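DUF1573 domain-containing protein (Porphyromonas gingivalis, PDB 2QSV) is of unknown function, possibly a cysteine-type peptidase; this C-terminal part holds two Ig-like domains. Local coordinates at residues Leu42-Val46 / Met100-Pro104; Leu122-Met128 / Arg212-Ala218; Leu131-Thr136 / Ala182-Met188; Thr157-Leu162 / Ile196-Ile200. All coordinates share one frame; numbering follows the deposited sequence. Where two conformers were deposited one is given.

Contact 1 (Leu42-Val46 / Met100-Pro104); sequences LPSFV and MVSLP
Phe45 reaches strand 94-105 with its ring and meets both Val101 and Leu103. CB of Leu103 lies over one face, 4.0 Å from the ring centroid and 22° off the ring normal, a CH-pi contact. CD2 of Leu103 touches the base of the ring, 3.8 Å from Phe45 CG. The carbonyl O of Val101 sits in the ring plane at the edge, 3.5 Å from Phe45 CZ, while its CG1 branch is 3.8 Å from Phe45 CE1. Pro43 CG meets Val101 CB at 3.7 Å. A type I turn from Pro43 to Val46, closed by Val46 N bonding to Pro43 O, brings the proline and the ring together. With chi1 at 51° the Phe45 ring stands up between Pro43 and Leu103, with Pro43 CB over the centre of its other face. Leu65 and Leu67 of strand 61-67 pack on Val101, Leu103 and Phe45 from the facing sheet. The contact is buried within the PG_0320-like C-terminal domain. The ring held between Pro43 and Leu103 packs the loop from strand 35-41 of one sheet to strand 46-47 of the other against strand 94-105, a link that depends on apolar surface and shape.

Contact 2 (Leu122-Met128 / Arg212-Ala218); sequences LSTYLDM and RRIKVKA
Strands 125-128 and 212-218 run parallel, 11° apart, and pair Tyr125 with Lys215, Leu126 with Val216 and Asp127 with Lys217. Leu126 uses both its backbone groups: its N bonds to Lys215 O at 2.8 Å, and its O accepts from Lys217 N. Thr124 O takes Lys215 N before this, and Met128 N gives to Lys217 O after it. On the face of Tyr125 and Lys217, the lysine chain is extended beyond CG and passes obliquely by the tyrosine. Its NZ donates to Tyr125 OH at 2.8 Å, near the ring plane. The CB of Lys217 also lies 3.7 Å from Asp127 OD1, which accepts from Gly129 N. Lys215 bends away and forms a salt bridge with Asp199. The other face is apolar: Met128 SE is 4.0 Å from Val216 CG1, and Leu126 packs on Ala138 of the facing sheet. At the start of the pairing, Leu122 CD2 meets Ile214 CD1 at 3.5 Å. Leu122 CD1 lies over one face of the Arg212 guanidinium, 3.7 Å from CZ. Water 1 links Arg212 NH2 to Leu122 N, and Arg212 NH1 bonds to Met120 O. The first strand of the mixed sheet, parallel to the last strand of the domain, recalls the pairing of A' and G strands in many Ig-like sandwiches.

Contact 3 (Leu131-Thr136 / Ala182-Met188); sequences LDGETT and AVDPQVM
Leu131 CG lies opposite its carbonyl carbon (chi1 -53°), and Val183 CG1 lies opposite its backbone N (chi1 171°). These torsions bring Leu131 CD1 to Val183 CG1 at 3.4 Å, tighter than usual for two carbons. The two side chains cross at about a right angle. Leu131 CD1 also comes within 4.2 Å of Pro185 CB and near the selenium of Met188. A type I' turn from Leu131 to Glu134 carries the backbone past Pro185. Asp132 and Gly133 both have positive phi, as this turn needs, and glycine suits its place (phi 83°). The proline ring lies against this turn, with CG 3.3 Å from Glu134 O and 3.6 Å from Gly133 C. Gln186 bends at chi2 toward the same turn, and its NE2 comes 3.0 Å from Gly133 O. Farther along, Thr136 and Val183 form an antiparallel hydrogen-bonded pair. Thr136 N gives to Val183 O at 3.0 Å, and Val183 N gives back to Thr136 O at 2.8 Å. Both donors lie in the plane of the carbonyl they meet. The hydroxyl of Thr136 turns back and donates to Glu134 O, which ties the end of the turn to the start of strand 136-144. The CG2 methyl of Thr135 rests on Val183 O. Asp184 is the N-cap of helix 185-190, and its OD1 accepts a weak bond from Gln186 N. Paired backbone bonds thus fix the strand ends, the proline ring lies on the turn's backbone, and Leu131 makes the apolar contact, mainly with Val183.

Contact 4 (Thr157-Leu162 / Ile196-Ile200); sequences TRNPAL and IAADI. With NA (sodium ion), chain C; SO4 (sulfate ion), chain B.
Leu162 and Ala198 form the tightly packed part of this contact, with Leu162 CD2 3.7 Å from Ala198 CB. With chi1 at 176° the Leu162 side chain places CD2 against Ile200 CG1 as well, and it meets Ile200 at about a right angle. Thr157 CG2 lies alongside Ile200 and touches its CG1 at 3.8 Å. Asn159 adds its CB against the Ala198 methyl, and its ND2 lies 3.6 Å from Ile196 CG2. The other end of this amide faces its own loop. OD1 accepts from Ala161 N at 2.9 Å in the carbonyl plane, forming an Asx turn. Ile181 and Val183 of strand 176-183 continue the apolar packing around Leu162.

The looser parts are two separate polar, hydrated regions. One lies between loop and strand. There a sulfate, probably from the crystallisation liquor, accepts from Asp199 N through O1 at 2.8 Å. Water 2 bridges the two segments: it accepts from Arg158 N, and both Asp199 O and sulfate O3 lie within bonding distance of it. The Asp199 carboxylate forms a salt bridge with Lys215. The other region is on the loop itself, where a sodium ion is bound by Thr157 OG1, Asn159 O at 2.6 Å, Leu162 O and three waters. Thr157 OG1 and Leu162 O are close to each other because both bind the metal. Sodium therefore joins the two ends of the loop, with protein oxygens giving three of its six ligands. Thr157 and Leu162 serve both roles, their oxygens holding the ion while their methyl groups pack on the strand.

Contact 1 belongs to the PG_0320-like domain; contacts 2, 3 and 4 lie within the Ig-like domain that follows. Contact 1 is fully buried and apolar. The others are partly buried and mix apolar packing with polar groups. Contacts 2 and 4 share a sheet, where strands 211-219 and 195-204 are neighbours and Ile214 O meets Ile200 N. Contact 3 lies at one end of the same domain and reaches contact 4 through Asp184 N and Ala161 O. Backbone pairing dominates contact 2 and part of contact 3, whereas contact 4 joins its segments by side-chain packing and a bridging water, and the sodium organises the loop. Between the domains, Ser102 touches Arg158, and Asp79 holds both.

Contact 1 (Leu42-Val46 / Met100-Pro104)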
loop_
_atom_site.group_PDB
_atom_site.type_symbol
_atom_site.label_atom_id
_atom_site.label_comp_id
_atom_site.label_asym_id
_atom_site.label_seq_id
_atom_site.Cartn_x
_atom_site.Cartn_y
_atom_site.Cartn_z
ATOM N N LEU A 42 9.384 6.920 -11.958
ATOM C CA LEU A 42 8.251 7.441 -11.191
ATOM C C LEU A 42 7.116 6.441 -11.251
ATOM O O LEU A 42 6.927 5.838 -12.283
ATOM C CB LEU A 42 7.690 8.722 -11.829
ATOM C CG LEU A 42 8.340 10.097 -11.722
ATOM C CD1 LEU A 42 7.627 11.067 -12.680
ATOM C CD2 LEU A 42 8.281 10.615 -10.284
ATOM N N PRO A 43 6.322 6.307 -10.168
ATOM C CA PRO A 43 5.038 5.610 -10.246
ATOM C C PRO A 43 4.175 6.090 -11.420
ATOM O O PRO A 43 4.155 7.289 -11.716
ATOM C CB PRO A 43 4.375 5.988 -8.922
ATOM C CG PRO A 43 5.503 6.104 -7.991
ATOM C CD PRO A 43 6.598 6.770 -8.801
ATOM N N SER A 44 3.466 5.170 -12.071
ATOM C CA SER A 44 2.607 5.517 -13.209
ATOM C C SER A 44 1.476 6.500 -12.875
ATOM O O SER A 44 0.887 7.096 -13.790
ATOM C CB SER A 44 1.976 4.261 -13.791
ATOM O OG SER A 44 1.087 3.689 -12.858
ATOM N N PHE A 45 1.173 6.649 -11.581
ATOM C CA PHE A 45 0.054 7.478 -11.121
ATOM C C PHE A 45 0.513 8.800 -10.515
ATOM O O PHE A 45 -0.293 9.523 -9.923
ATOM C CB PHE A 45 -0.850 6.714 -10.115
ATOM C CG PHE A 45 -0.090 6.065 -8.952
ATOM C CD1 PHE A 45 0.216 6.779 -7.787
ATOM C CD2 PHE A 45 0.311 4.731 -9.027
ATOM C CE1 PHE A 45 0.907 6.163 -6.714
ATOM C CE2 PHE A 45 0.983 4.103 -7.955
ATOM C CZ PHE A 45 1.267 4.817 -6.800
ATOM N N VAL A 46 1.800 9.123 -10.658
ATOM C CA VAL A 46 2.292 10.413 -10.169
ATOM C C VAL A 46 2.956 11.274 -11.244
ATOM O O VAL A 46 3.384 10.774 -12.285
ATOM C CB VAL A 46 3.236 10.328 -8.916
ATOM C CG1 VAL A 46 2.712 9.397 -7.827
ATOM C CG2 VAL A 46 4.656 10.033 -9.308
HETATM N N MSE A 100 8.757 3.405 -1.719
HETATM C CA MSE A 100 7.480 2.858 -2.181
HETATM C C MSE A 100 6.374 3.898 -2.058
HETATM O O MSE A 100 6.175 4.479 -0.999
HETATM C CB MSE A 100 7.099 1.591 -1.423
HETATM C CG MSE A 100 5.957 0.775 -2.101
HETATM SE SE MSE A 100 6.415 0.027 -3.876
HETATM C CE MSE A 100 8.148 -0.817 -3.490
ATOM N N VAL A 101 5.671 4.142 -3.156
ATOM C CA VAL A 101 4.564 5.056 -3.176
ATOM C C VAL A 101 3.259 4.230 -3.300
ATOM O O VAL A 101 3.108 3.419 -4.225
ATOM C CB VAL A 101 4.732 6.061 -4.336
ATOM C CG1 VAL A 101 3.675 7.142 -4.291
ATOM C CG2 VAL A 101 6.176 6.679 -4.360
ATOM N N SER A 102 2.324 4.442 -2.372
ATOM C CA SER A 102 1.044 3.720 -2.331
ATOM C C SER A 102 -0.148 4.618 -2.577
ATOM O O SER A 102 -0.196 5.780 -2.132
ATOM C CB SER A 102 0.852 2.993 -1.001
ATOM O OG SER A 102 1.758 1.913 -0.920
ATOM N N LEU A 103 -1.104 4.073 -3.318
ATOM C CA LEU A 103 -2.349 4.745 -3.634
ATOM C C LEU A 103 -3.520 3.784 -3.387
ATOM O O LEU A 103 -3.606 2.737 -4.050
ATOM C CB LEU A 103 -2.356 5.198 -5.115
ATOM C CG LEU A 103 -3.656 5.786 -5.696
ATOM C CD1 LEU A 103 -4.081 7.055 -4.922
ATOM C CD2 LEU A 103 -3.483 6.058 -7.192
ATOM N N PRO A 104 -4.410 4.132 -2.429
ATOM C CA PRO A 104 -5.723 3.467 -2.303
ATOM C C PRO A 104 -6.719 4.065 -3.281
ATOM O O PRO A 104 -7.380 5.042 -2.967
ATOM C CB PRO A 104 -6.151 3.743 -0.829
ATOM C CG PRO A 104 -4.951 4.616 -0.194
ATOM C CD PRO A 104 -4.218 5.183 -1.404
#

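Contact 2 (Leu122-Met128 / Arg212-Ala218)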
loop_
_atom_site.group_PDB
_atom_site.type_symbol
_atom_site.label_atom_id
_atom_site.label_comp_id
_atom_site.label_asym_id
_atom_site.label_seq_id
_atom_site.Cartn_x
_atom_site.Cartn_y
_atom_site.Cartn_z
ATOM N N LEU A 122 -18.399 -8.251 7.379
ATOM C CA LEU A 122 -17.395 -9.229 7.856
ATOM C C LEU A 122 -16.906 -8.870 9.272
ATOM O O LEU A 122 -17.108 -7.756 9.768
ATOM C CB LEU A 122 -16.138 -9.350 6.941
ATOM C CG LEU A 122 -15.397 -8.147 6.281
ATOM C CD1 LEU A 122 -15.640 -6.751 6.876
ATOM C CD2 LEU A 122 -13.976 -8.362 5.972
ATOM N N SER A 123 -16.192 -9.815 9.843
ATOM C CA SER A 123 -15.468 -9.600 11.064
ATOM C C SER A 123 -14.209 -8.783 10.775
ATOM O O SER A 123 -13.435 -9.065 9.853
ATOM C CB SER A 123 -15.137 -10.970 11.655
ATOM O OG SER A 123 -14.130 -10.787 12.646
ATOM N N THR A 124 -14.032 -7.713 11.530
ATOM C CA THR A 124 -12.865 -6.842 11.314
ATOM C C THR A 124 -11.805 -6.912 12.435
ATOM O O THR A 124 -10.901 -6.090 12.502
ATOM C CB THR A 124 -13.276 -5.404 10.994
ATOM O OG1 THR A 124 -14.196 -4.948 11.985
ATOM C CG2 THR A 124 -13.936 -5.332 9.576
ATOM N N TYR A 125 -11.931 -7.912 13.292
ATOM C CA TYR A 125 -11.030 -8.106 14.405
ATOM C C TYR A 125 -10.861 -9.595 14.582
ATOM O O TYR A 125 -11.816 -10.304 14.876
ATOM C CB TYR A 125 -11.600 -7.459 15.670
ATOM C CG TYR A 125 -10.643 -7.525 16.878
ATOM C CD1 TYR A 125 -9.696 -6.532 17.106
ATOM C CD2 TYR A 125 -10.706 -8.586 17.786
ATOM C CE1 TYR A 125 -8.824 -6.580 18.236
ATOM C CE2 TYR A 125 -9.842 -8.653 18.908
ATOM C CZ TYR A 125 -8.908 -7.647 19.119
ATOM O OH TYR A 125 -8.063 -7.716 20.231
ATOM N N LEU A 126 -9.658 -10.084 14.376
ATOM C CA LEU A 126 -9.396 -11.490 14.553
ATOM C C LEU A 126 -8.180 -11.684 15.479
ATOM O O LEU A 126 -7.050 -11.355 15.111
ATOM C CB LEU A 126 -9.131 -12.176 13.183
ATOM C CG LEU A 126 -8.645 -13.643 13.236
ATOM C CD1 LEU A 126 -9.694 -14.590 13.839
ATOM C CD2 LEU A 126 -8.239 -14.166 11.840
ATOM N N ASP A 127 -8.409 -12.249 16.660
ATOM C CA ASP A 127 -7.285 -12.571 17.547
ATOM C C ASP A 127 -7.036 -14.052 17.445
ATOM O O ASP A 127 -7.850 -14.856 17.908
ATOM C CB ASP A 127 -7.574 -12.137 19.004
ATOM C CG ASP A 127 -6.310 -12.182 19.918
ATOM O OD1 ASP A 127 -5.299 -12.875 19.614
ATOM O OD2 ASP A 127 -6.351 -11.493 20.954
HETATM N N MSE A 128 -5.940 -14.432 16.799
HETATM C CA MSE A 128 -5.632 -15.850 16.620
HETATM C C MSE A 128 -5.009 -16.549 17.835
HETATM O O MSE A 128 -4.769 -17.762 17.806
HETATM C CB MSE A 128 -4.766 -16.040 15.399
HETATM C CG MSE A 128 -5.464 -15.514 14.170
HETATM SE SE MSE A 128 -4.461 -15.859 12.611
HETATM C CE MSE A 128 -4.152 -17.736 12.715
ATOM N N ARG A 212 -11.493 -1.186 3.710
ATOM C CA ARG A 212 -11.918 -1.865 4.928
ATOM C C ARG A 212 -10.715 -2.574 5.526
ATOM O O ARG A 212 -9.918 -3.091 4.794
ATOM C CB ARG A 212 -13.038 -2.863 4.557
ATOM C CG ARG A 212 -13.958 -3.150 5.692
ATOM C CD ARG A 212 -14.908 -1.978 5.994
ATOM N NE ARG A 212 -15.640 -2.450 7.140
ATOM C CZ ARG A 212 -16.721 -3.228 7.059
ATOM N NH1 ARG A 212 -17.242 -3.569 5.836
ATOM N NH2 ARG A 212 -17.296 -3.613 8.188
ATOM N N ARG A 213 -10.519 -2.533 6.847
ATOM C CA ARG A 213 -9.365 -3.180 7.442
ATOM C C ARG A 213 -9.749 -4.150 8.509
ATOM O O ARG A 213 -10.613 -3.886 9.346
ATOM C CB ARG A 213 -8.333 -2.169 8.004
ATOM C CG ARG A 213 -7.721 -1.308 6.976
ATOM C CD ARG A 213 -6.933 -0.261 7.723
ATOM N NE ARG A 213 -6.114 0.603 6.895
ATOM C CZ ARG A 213 -6.457 1.825 6.525
ATOM N NH1 ARG A 213 -7.640 2.301 6.811
ATOM N NH2 ARG A 213 -5.626 2.542 5.828
ATOM N N ILE A 214 -9.117 -5.302 8.433
ATOM C CA ILE A 214 -9.266 -6.308 9.414
ATOM C C ILE A 214 -7.982 -6.327 10.236
ATOM O O ILE A 214 -6.894 -6.520 9.683
ATOM C CB ILE A 214 -9.422 -7.725 8.753
ATOM C CG1 ILE A 214 -10.680 -7.764 7.880
ATOM C CG2 ILE A 214 -9.547 -8.811 9.823
ATOM C CD1 ILE A 214 -10.657 -8.988 6.968
ATOM N N LYS A 215 -8.115 -6.132 11.540
ATOM C CA LYS A 215 -6.967 -6.288 12.438
ATOM C C LYS A 215 -6.812 -7.734 12.863
ATOM O O LYS A 215 -7.716 -8.329 13.425
ATOM C CB LYS A 215 -7.099 -5.404 13.689
ATOM C CG LYS A 215 -6.067 -5.787 14.804
ATOM C CD LYS A 215 -4.604 -5.502 14.379
ATOM C CE LYS A 215 -4.355 -4.010 14.177
ATOM N NZ LYS A 215 -3.356 -3.698 13.146
ATOM N N VAL A 216 -5.662 -8.302 12.556
ATOM C CA VAL A 216 -5.307 -9.639 12.943
ATOM C C VAL A 216 -4.203 -9.602 14.036
ATOM O O VAL A 216 -3.166 -8.936 13.882
ATOM C CB VAL A 216 -4.814 -10.442 11.722
ATOM C CG1 VAL A 216 -4.463 -11.904 12.097
ATOM C CG2 VAL A 216 -5.880 -10.422 10.579
ATOM N N LYS A 217 -4.451 -10.309 15.124
ATOM C CA LYS A 217 -3.491 -10.514 16.210
ATOM C C LYS A 217 -3.085 -11.968 16.354
ATOM O O LYS A 217 -3.896 -12.891 16.150
ATOM C CB LYS A 217 -4.076 -10.035 17.523
ATOM C CG LYS A 217 -4.166 -8.554 17.608
ATOM C CD LYS A 217 -4.864 -8.163 18.923
ATOM C CE LYS A 217 -4.983 -6.659 18.974
ATOM N NZ LYS A 217 -5.674 -6.282 20.239
ATOM N N ALA A 218 -1.809 -12.164 16.680
ATOM C CA ALA A 218 -1.233 -13.477 16.887
ATOM C C ALA A 218 -0.013 -13.342 17.825
ATOM O O ALA A 218 0.663 -12.316 17.819
ATOM C CB ALA A 218 -0.832 -14.095 15.548
HETATM O O HOH W 1 -19.398 -5.612 8.772
#

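Contact 3 (Leu131-Thr136 / Ala182-Met188)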
loop_
_atom_site.group_PDB
_atom_site.type_symbol
_atom_site.label_atom_id
_atom_site.label_comp_id
_atom_site.label_asym_id
_atom_site.label_seq_id
_atom_site.Cartn_x
_atom_site.Cartn_y
_atom_site.Cartn_z
ATOM N N LEU A 131 0.226 -19.234 18.813
ATOM C CA LEU A 131 0.436 -20.138 17.681
ATOM C C LEU A 131 1.403 -21.295 17.935
ATOM O O LEU A 131 1.299 -22.333 17.263
ATOM C CB LEU A 131 0.915 -19.364 16.450
ATOM C CG LEU A 131 0.122 -18.157 15.955
ATOM C CD1 LEU A 131 0.733 -17.684 14.669
ATOM C CD2 LEU A 131 -1.333 -18.499 15.740
ATOM N N ASP A 132 2.359 -21.099 18.851
ATOM C CA ASP A 132 3.349 -22.136 19.225
ATOM C C ASP A 132 3.931 -22.925 18.012
ATOM O O ASP A 132 3.789 -24.159 17.920
ATOM C CB ASP A 132 2.761 -23.081 20.325
ATOM C CG ASP A 132 3.826 -24.019 20.961
ATOM O OD1 ASP A 132 4.889 -23.520 21.438
ATOM O OD2 ASP A 132 3.594 -25.263 20.994
ATOM N N GLY A 133 4.542 -22.202 17.066
ATOM C CA GLY A 133 5.433 -22.835 16.089
ATOM C C GLY A 133 4.908 -23.508 14.828
ATOM O O GLY A 133 5.678 -24.128 14.091
ATOM N N GLU A 134 3.620 -23.363 14.536
ATOM C CA GLU A 134 3.043 -23.964 13.323
ATOM C C GLU A 134 2.266 -22.923 12.477
ATOM O O GLU A 134 1.592 -22.061 13.056
ATOM C CB GLU A 134 2.138 -25.126 13.739
ATOM C CG GLU A 134 1.314 -24.829 15.000
ATOM C CD GLU A 134 0.180 -25.830 15.206
ATOM O OE1 GLU A 134 0.456 -27.060 15.126
ATOM O OE2 GLU A 134 -0.980 -25.381 15.448
ATOM N N THR A 135 2.370 -22.982 11.140
ATOM C CA THR A 135 1.617 -22.037 10.300
ATOM C C THR A 135 0.122 -22.262 10.505
ATOM O O THR A 135 -0.378 -23.372 10.333
ATOM C CB THR A 135 1.968 -22.069 8.809
ATOM O OG1 THR A 135 3.376 -21.894 8.656
ATOM C CG2 THR A 135 1.249 -20.923 8.061
ATOM N N THR A 136 -0.560 -21.201 10.909
ATOM C CA THR A 136 -1.924 -21.294 11.360
ATOM C C THR A 136 -2.856 -20.553 10.393
ATOM O O THR A 136 -2.629 -19.409 10.029
ATOM C CB THR A 136 -2.011 -20.790 12.795
ATOM O OG1 THR A 136 -1.026 -21.485 13.563
ATOM C CG2 THR A 136 -3.390 -21.026 13.424
ATOM N N ALA A 182 -3.532 -16.843 6.686
ATOM C CA ALA A 182 -2.498 -17.685 7.314
ATOM C C ALA A 182 -1.428 -16.808 8.003
ATOM O O ALA A 182 -1.016 -15.772 7.439
ATOM C CB ALA A 182 -1.871 -18.648 6.293
ATOM N N VAL A 183 -1.068 -17.164 9.236
ATOM C CA VAL A 183 0.024 -16.491 9.975
ATOM C C VAL A 183 1.177 -17.493 10.165
ATOM O O VAL A 183 0.943 -18.620 10.589
ATOM C CB VAL A 183 -0.437 -15.843 11.306
ATOM C CG1 VAL A 183 0.798 -15.325 12.188
ATOM C CG2 VAL A 183 -1.376 -14.705 11.014
ATOM N N ASP A 184 2.397 -17.080 9.783
ATOM C CA ASP A 184 3.595 -17.921 9.836
ATOM C C ASP A 184 4.438 -17.510 11.060
ATOM O O ASP A 184 5.126 -16.475 11.020
ATOM C CB ASP A 184 4.402 -17.790 8.530
ATOM C CG ASP A 184 5.489 -18.905 8.346
ATOM O OD1 ASP A 184 5.935 -19.558 9.325
ATOM O OD2 ASP A 184 5.919 -19.108 7.187
ATOM N N PRO A 185 4.365 -18.297 12.156
ATOM C CA PRO A 185 5.116 -17.973 13.371
ATOM C C PRO A 185 6.649 -18.061 13.176
ATOM O O PRO A 185 7.377 -17.440 13.943
ATOM C CB PRO A 185 4.660 -19.042 14.378
ATOM C CG PRO A 185 4.240 -20.168 13.544
ATOM C CD PRO A 185 3.647 -19.575 12.292
ATOM N N GLN A 186 7.101 -18.866 12.218
ATOM C CA GLN A 186 8.532 -18.951 11.874
ATOM C C GLN A 186 9.081 -17.651 11.280
ATOM O O GLN A 186 10.271 -17.319 11.495
ATOM C CB GLN A 186 8.828 -20.136 10.941
ATOM C CG GLN A 186 8.385 -21.488 11.514
ATOM C CD GLN A 186 8.780 -21.707 12.999
ATOM O OE1 GLN A 186 9.947 -21.604 13.365
ATOM N NE2 GLN A 186 7.800 -22.034 13.842
ATOM N N VAL A 187 8.222 -16.913 10.562
ATOM C CA VAL A 187 8.584 -15.618 10.013
ATOM C C VAL A 187 8.660 -14.649 11.155
ATOM O O VAL A 187 9.610 -13.884 11.231
ATOM C CB VAL A 187 7.610 -15.123 8.863
ATOM C CG1 VAL A 187 7.876 -13.668 8.470
ATOM C CG2 VAL A 187 7.743 -16.009 7.648
HETATM N N MSE A 188 7.684 -14.692 12.062
HETATM C CA MSE A 188 7.683 -13.825 13.243
HETATM C C MSE A 188 8.940 -14.038 14.114
HETATM O O MSE A 188 9.526 -13.076 14.619
HETATM C CB MSE A 188 6.440 -14.071 14.106
HETATM C CG MSE A 188 5.113 -13.867 13.393
HETATM SE SE MSE A 188 3.615 -14.494 14.490
HETATM C CE MSE A 188 3.901 -13.624 16.220
#

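Contact 4 (Thr157-Leu162 / Ile196-Ile200)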
loop_
_atom_site.group_PDB
_atom_site.type_symbol
_atom_site.label_atom_id
_atom_site.label_comp_id
_atom_site.label_asym_id
_atom_site.label_seq_id
_atom_site.Cartn_x
_atom_site.Cartn_y
_atom_site.Cartn_z
ATOM N N THR A 157 -1.730 -7.243 2.376
ATOM C CA THR A 157 -1.106 -7.292 3.681
ATOM C C THR A 157 0.324 -6.651 3.592
ATOM O O THR A 157 1.004 -6.727 2.547
ATOM C CB THR A 157 -1.087 -8.746 4.256
ATOM O OG1 THR A 157 -0.422 -9.604 3.337
ATOM C CG2 THR A 157 -2.541 -9.302 4.474
ATOM N N ARG A 158 0.757 -6.006 4.652
ATOM C CA ARG A 158 2.117 -5.442 4.685
ATOM C C ARG A 158 3.060 -6.318 5.553
ATOM O O ARG A 158 4.243 -6.420 5.284
ATOM C CB ARG A 158 2.112 -3.982 5.204
ATOM C CG ARG A 158 1.239 -2.978 4.409
ATOM C CD ARG A 158 1.626 -2.858 2.932
ATOM N NE ARG A 158 0.934 -1.743 2.245
ATOM C CZ ARG A 158 0.631 -1.689 0.937
ATOM N NH1 ARG A 158 0.928 -2.711 0.128
ATOM N NH2 ARG A 158 0.017 -0.601 0.430
ATOM N N ASN A 159 2.529 -6.965 6.569
ATOM C CA ASN A 159 3.326 -7.822 7.419
ATOM C C ASN A 159 3.700 -9.134 6.720
ATOM O O ASN A 159 2.805 -9.837 6.192
ATOM C CB ASN A 159 2.564 -8.055 8.726
ATOM C CG ASN A 159 3.421 -8.672 9.808
ATOM O OD1 ASN A 159 3.978 -9.765 9.646
ATOM N ND2 ASN A 159 3.519 -7.976 10.919
ATOM N N PRO A 160 5.031 -9.472 6.701
ATOM C CA PRO A 160 5.542 -10.646 6.028
ATOM C C PRO A 160 5.121 -11.977 6.657
ATOM O O PRO A 160 5.292 -13.003 6.026
ATOM C CB PRO A 160 7.085 -10.469 6.120
ATOM C CG PRO A 160 7.280 -9.700 7.359
ATOM C CD PRO A 160 6.147 -8.701 7.341
ATOM N N ALA A 161 4.610 -11.969 7.879
ATOM C CA ALA A 161 4.123 -13.203 8.508
ATOM C C ALA A 161 2.640 -13.495 8.157
ATOM O O ALA A 161 2.131 -14.558 8.482
ATOM C CB ALA A 161 4.274 -13.126 10.021
ATOM N N LEU A 162 1.977 -12.539 7.512
ATOM C CA LEU A 162 0.512 -12.565 7.296
ATOM C C LEU A 162 0.166 -12.596 5.809
ATOM O O LEU A 162 0.630 -11.737 5.051
ATOM C CB LEU A 162 -0.136 -11.332 7.931
ATOM C CG LEU A 162 -1.664 -11.097 7.749
ATOM C CD1 LEU A 162 -2.558 -12.173 8.368
ATOM C CD2 LEU A 162 -2.048 -9.750 8.319
ATOM N N ILE A 196 2.237 -10.169 16.718
ATOM C CA ILE A 196 1.931 -9.238 15.640
ATOM C C ILE A 196 0.569 -8.623 15.836
ATOM O O ILE A 196 -0.291 -9.188 16.487
ATOM C CB ILE A 196 2.015 -9.878 14.230
ATOM C CG1 ILE A 196 1.125 -11.125 14.111
ATOM C CG2 ILE A 196 3.445 -10.152 13.830
ATOM C CD1 ILE A 196 0.844 -11.524 12.678
ATOM N N ALA A 197 0.389 -7.442 15.268
ATOM C CA ALA A 197 -0.892 -6.822 15.201
ATOM C C ALA A 197 -0.872 -6.168 13.812
ATOM O O ALA A 197 -0.193 -5.156 13.594
ATOM C CB ALA A 197 -1.061 -5.807 16.333
ATOM N N ALA A 198 -1.525 -6.802 12.843
ATOM C CA ALA A 198 -1.333 -6.410 11.455
ATOM C C ALA A 198 -2.701 -6.260 10.745
ATOM O O ALA A 198 -3.686 -6.940 11.123
ATOM C CB ALA A 198 -0.459 -7.431 10.782
ATOM N N ASP A 199 -2.782 -5.343 9.795
ATOM C CA ASP A 199 -4.003 -5.118 9.041
ATOM C C ASP A 199 -4.071 -5.897 7.732
ATOM O O ASP A 199 -3.105 -5.946 6.973
ATOM C CB ASP A 199 -4.205 -3.641 8.693
ATOM C CG ASP A 199 -4.447 -2.774 9.920
ATOM O OD1 ASP A 199 -5.132 -3.228 10.876
ATOM O OD2 ASP A 199 -3.912 -1.636 9.924
ATOM N N ILE A 200 -5.244 -6.484 7.476
ATOM C CA ILE A 200 -5.586 -6.840 6.109
ATOM C C ILE A 200 -6.370 -5.670 5.508
ATOM O O ILE A 200 -7.359 -5.288 6.053
ATOM C CB ILE A 200 -6.457 -8.146 6.017
ATOM C CG1 ILE A 200 -5.683 -9.332 6.608
ATOM C CG2 ILE A 200 -6.770 -8.388 4.540
ATOM C CD1 ILE A 200 -6.597 -10.568 7.083
HETATM NA NA NA C . 2.369 -10.028 3.639
HETATM S S SO4 B . 0.332 -3.418 9.053
HETATM O O1 SO4 B . -0.702 -3.494 10.083
HETATM O O2 SO4 B . 1.262 -2.298 9.319
HETATM O O3 SO4 B . 1.112 -4.651 8.960
HETATM O O4 SO4 B . -0.331 -3.109 7.795
HETATM O O HOH W 2 -0.385 -6.261 7.247
HETATM O O HOH W 3 4.162 -8.531 2.664
HETATM O O HOH W 4 2.854 -11.935 2.941
HETATM O O HOH W 5 1.222 -10.487 1.366
#